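Local atomic coordinates of nicotinate phosphoribosyltransferase (Vibrio cholerae, PDB entry 4HL7), a protein that probably catalyses the ATP-assisted joining of nicotinate to phosphoribosyl pyrophosphate, giving nicotinate mononucleotide for NAD(+) biosynthesis. Residues R122-W125 and R126-I129; H232-F235 and M236-A240. One frame throughout, in Å; residues are numbered along the deposited sequence.

A short capped helical turn and a longer buried helix, set against each other, illustrate how local contacts join two parts of a fold. Contact 1 belongs to the N-terminal family region, and contact 2 to helix 232-241 in the region related to TIM barrels; their centres lie about 14 Å apart. They meet directly: Trp125 NE1 probably hydrogen-bonds to Glu233 OE1 at 2.8 Å, Ile129 CD1 approaches the same oxygen at 3.6 Å, and Trp125 CH2 packs on Trp234 CE3 at 3.9 Å. Contact 2 starts at His232, the predicted autophosphorylation site, unmodified here, which is consistent with the junction lying near the active site.

Contact 1 of 2, residues R122-W125 and R126-I129; sequences RGSW and RDTI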
# COMPACT_ATOMS: atom_id res chain seq x y z
N ARG A 122 -13.78 -11.78 3.53
CA ARG A 122 -15.15 -11.35 3.19
C ARG A 122 -15.85 -10.73 4.41
O ARG A 122 -15.77 -11.30 5.50
CB ARG A 122 -16.03 -12.59 2.84
CG ARG A 122 -15.60 -13.41 1.63
CD ARG A 122 -16.63 -14.51 1.38
NE ARG A 122 -16.51 -15.21 0.08
CZ ARG A 122 -15.51 -16.02 -0.27
NH1 ARG A 122 -14.49 -16.21 0.56
NH2 ARG A 122 -15.51 -16.62 -1.46
N GLY A 123 -16.61 -9.64 4.21
CA GLY A 123 -17.40 -9.06 5.31
C GLY A 123 -17.75 -7.65 4.96
O GLY A 123 -17.64 -7.23 3.78
N SER A 124 -18.15 -6.86 5.96
CA SER A 124 -18.32 -5.44 5.68
C SER A 124 -16.99 -4.82 5.32
O SER A 124 -15.93 -5.21 5.81
CB SER A 124 -18.96 -4.66 6.84
OG SER A 124 -18.08 -4.50 7.92
N TRP A 125 -17.03 -3.82 4.48
CA TRP A 125 -15.83 -3.08 4.12
C TRP A 125 -15.21 -2.45 5.34
O TRP A 125 -13.99 -2.56 5.55
CB TRP A 125 -16.24 -2.04 3.06
CG TRP A 125 -15.12 -1.49 2.26
CD1 TRP A 125 -13.77 -1.91 2.20
CD2 TRP A 125 -15.24 -0.41 1.28
NE1 TRP A 125 -13.07 -1.13 1.25
CE2 TRP A 125 -13.91 -0.24 0.68
CE3 TRP A 125 -16.28 0.40 0.86
CZ2 TRP A 125 -13.66 0.74 -0.28
CZ3 TRP A 125 -16.03 1.37 -0.15
CH2 TRP A 125 -14.75 1.54 -0.68
N ARG A 126 -16.04 -1.86 6.24
CA ARG A 126 -15.48 -1.24 7.45
C ARG A 126 -14.77 -2.29 8.36
O ARG A 126 -13.75 -2.02 8.93
CB ARG A 126 -16.57 -0.56 8.24
CG ARG A 126 -16.09 0.21 9.49
CD ARG A 126 -17.21 0.21 10.53
NE ARG A 126 -16.88 1.06 11.68
CZ ARG A 126 -16.44 0.62 12.85
NH1 ARG A 126 -16.35 -0.68 13.13
NH2 ARG A 126 -16.15 1.52 13.77
N ASP A 127 -15.31 -3.47 8.47
CA ASP A 127 -14.80 -4.46 9.39
C ASP A 127 -13.65 -5.32 8.85
O ASP A 127 -12.95 -6.02 9.65
CB ASP A 127 -15.91 -5.29 9.91
CG ASP A 127 -16.90 -4.41 10.76
OD1 ASP A 127 -17.95 -4.89 11.04
OD2 ASP A 127 -16.59 -3.23 11.05
N THR A 128 -13.43 -5.23 7.55
CA THR A 128 -12.39 -6.08 6.90
C THR A 128 -11.23 -5.26 6.34
O THR A 128 -10.19 -5.85 5.97
CB THR A 128 -12.93 -7.02 5.81
OG1 THR A 128 -13.52 -6.28 4.74
CG2 THR A 128 -13.96 -8.06 6.40
N ILE A 129 -11.42 -3.94 6.22
CA ILE A 129 -10.39 -3.12 5.55
C ILE A 129 -9.02 -3.19 6.27
O ILE A 129 -7.98 -3.12 5.63
CB ILE A 129 -10.84 -1.66 5.30
CG1 ILE A 129 -9.72 -0.91 4.52
CG2 ILE A 129 -11.09 -0.94 6.60
CD1 ILE A 129 -10.19 0.28 3.77
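Ser124 and Asp127 meet at the start of helix 125-128, where the serine occupies the N-cap. Its OG lies between the backbone N and the carbonyl carbon (chi1 72°), a position that curls it back over the first turn to accept from Asp127 N at 3.0 Å. Thr128 comes up from the far end of the turn: its OG1 gives its proton to Ser124 O at 2.8 Å, approaching from above the carbonyl plane rather than on a lone pair. The other branch, CG2, rests against Gly123 CA at 3.7 Å, where the chain turns its corner after strand 116-122. Next round the turn, Ile129 N bonds to Trp125 O at 3.0 Å, and the isoleucine CD1 reaches obliquely to Trp125 NE1 at 4.1 Å, while that NE1 is bound by Glu233. Outside the turn, the guanidinium of Arg126 presents its edge to Asp127, NH1 forming an in-plane salt bridge with OD2 at 3.3 Å; its NE donates to His31 ND1. The threonine hydroxyl thus supplements two weak main-chain bonds to Ser124 O, the serine hydroxyl gives Asp127 N a better acceptor, and the charge of Asp127 probably interacts favourably with the helix dipole while balancing Arg126.

Contact 2 of 2, residues H232-F235 and M236-A240; sequences HEWF and MGHQA
Two torsions bring Trp234 and His238 together: the indole CG stands opposite the backbone N (chi1 175°), and the imidazole CG stands opposite the carbonyl carbon (chi1 -78°), which folds the histidine back along the helix. The result is a T-shaped pair in which His238 presents an edge to the face of the tryptophan, the planes at 71° and the centroid of the six-membered ring 4.7 Å from that of the imidazole. His238 CE1 sits over the centre of the indole, 3.6 Å from Trp234 CE2. The same imidazole donates from ND1 to Trp234 O at 2.8 Å, nearly straight and exactly in the imidazole plane, while NE2 is held by the hydroxyl of Tyr34; with both nitrogens engaged, rotation of the ring is well fixed. These are i to i+4 neighbours on successive turns of helix 232-241, whose side chains pack against helices 21-33 and 247-258, joining the N-terminal part to the region related to TIM barrels. On another side of the helix, selenomethionine Met236 lays its SE against His232 CB at 3.8 Å, and its backbone N bonds to His232 O at 2.9 Å. His232, predicted to become phosphorylated but unmodified here, turns its NE2 to Asp269. Further on the helix kinks: Gln239 N bonds to Met236 O at 2.9 Å instead of reaching back to Phe235 O. A water donates to Phe235 O at 2.9 Å and accepts from Gln239 NE2 at 3.1 Å, linking the carbonyl to the side chain, whose OE1 accepts from Ala386 N.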
# COMPACT_ATOMS: atom_id res chain seq x y z
N HIS A 232 -5.88 2.34 -4.04
CA HIS A 232 -6.75 2.07 -5.22
C HIS A 232 -8.13 1.53 -4.84
O HIS A 232 -9.11 1.84 -5.48
CB HIS A 232 -6.12 1.01 -6.13
CG HIS A 232 -4.83 1.48 -6.74
ND1 HIS A 232 -3.65 1.05 -6.30
CD2 HIS A 232 -4.58 2.43 -7.75
CE1 HIS A 232 -2.65 1.71 -6.98
NE2 HIS A 232 -3.24 2.54 -7.87
N GLU A 233 -8.20 0.76 -3.76
CA GLU A 233 -9.51 0.14 -3.39
C GLU A 233 -10.59 1.11 -3.13
O GLU A 233 -11.72 0.80 -3.38
CB GLU A 233 -9.37 -0.81 -2.14
CG GLU A 233 -9.16 -0.10 -0.87
CD GLU A 233 -9.20 -1.04 0.35
OE1 GLU A 233 -10.31 -1.58 0.70
OE2 GLU A 233 -8.13 -1.15 0.98
N TRP A 234 -10.26 2.34 -2.70
CA TRP A 234 -11.31 3.34 -2.52
C TRP A 234 -11.94 3.68 -3.88
O TRP A 234 -13.17 3.71 -4.09
CB TRP A 234 -10.65 4.57 -1.88
CG TRP A 234 -11.56 5.76 -1.71
CD1 TRP A 234 -11.48 6.99 -2.37
CD2 TRP A 234 -12.69 5.87 -0.80
NE1 TRP A 234 -12.45 7.86 -1.89
CE2 TRP A 234 -13.22 7.23 -0.96
CE3 TRP A 234 -13.29 5.01 0.12
CZ2 TRP A 234 -14.29 7.69 -0.21
CZ3 TRP A 234 -14.41 5.47 0.86
CH2 TRP A 234 -14.87 6.79 0.73
N PHE A 235 -11.07 3.84 -4.89
CA PHE A 235 -11.60 4.17 -6.26
C PHE A 235 -12.29 2.96 -6.91
O PHE A 235 -13.33 3.09 -7.62
CB PHE A 235 -10.41 4.62 -7.09
CG PHE A 235 -9.77 5.86 -6.53
CD1 PHE A 235 -8.74 5.77 -5.61
CD2 PHE A 235 -10.28 7.11 -6.81
CE1 PHE A 235 -8.22 6.93 -5.02
CE2 PHE A 235 -9.77 8.26 -6.20
CZ PHE A 235 -8.72 8.16 -5.32
N MSE A 236 -11.72 1.78 -6.66
CA MSE A 236 -12.28 0.55 -7.27
C MSE A 236 -13.63 0.27 -6.64
O MSE A 236 -14.57 -0.05 -7.35
CB MSE A 236 -11.31 -0.63 -6.92
CG MSE A 236 -10.05 -0.51 -7.79
SE MSE A 236 -8.67 -1.70 -6.99
CE MSE A 236 -9.38 -3.35 -7.75
N GLY A 237 -13.75 0.39 -5.30
CA GLY A 237 -15.06 0.13 -4.65
C GLY A 237 -16.17 1.01 -5.26
O GLY A 237 -17.31 0.59 -5.39
N HIS A 238 -15.84 2.25 -5.59
CA HIS A 238 -16.85 3.14 -6.23
C HIS A 238 -17.39 2.66 -7.53
O HIS A 238 -18.46 3.11 -7.96
CB HIS A 238 -16.36 4.60 -6.28
CG HIS A 238 -16.49 5.30 -4.94
ND1 HIS A 238 -15.59 5.13 -3.95
CD2 HIS A 238 -17.54 6.05 -4.39
CE1 HIS A 238 -15.99 5.81 -2.84
NE2 HIS A 238 -17.18 6.38 -3.11
N GLN A 239 -16.70 1.74 -8.20
CA GLN A 239 -17.24 1.10 -9.44
C GLN A 239 -18.49 0.28 -9.20
O GLN A 239 -19.24 -0.05 -10.13
CB GLN A 239 -16.16 0.21 -10.12
CG GLN A 239 -14.96 1.01 -10.58
CD GLN A 239 -13.77 0.10 -10.91
OE1 GLN A 239 -13.95 -1.10 -11.02
NE2 GLN A 239 -12.56 0.67 -11.03
N ALA A 240 -18.67 -0.13 -7.97
CA ALA A 240 -19.86 -0.85 -7.54
C ALA A 240 -20.93 0.08 -6.94
O ALA A 240 -22.14 -0.24 -6.99
CB ALA A 240 -19.49 -1.93 -6.51
O HOH W 1 -12.79 3.71 -10.43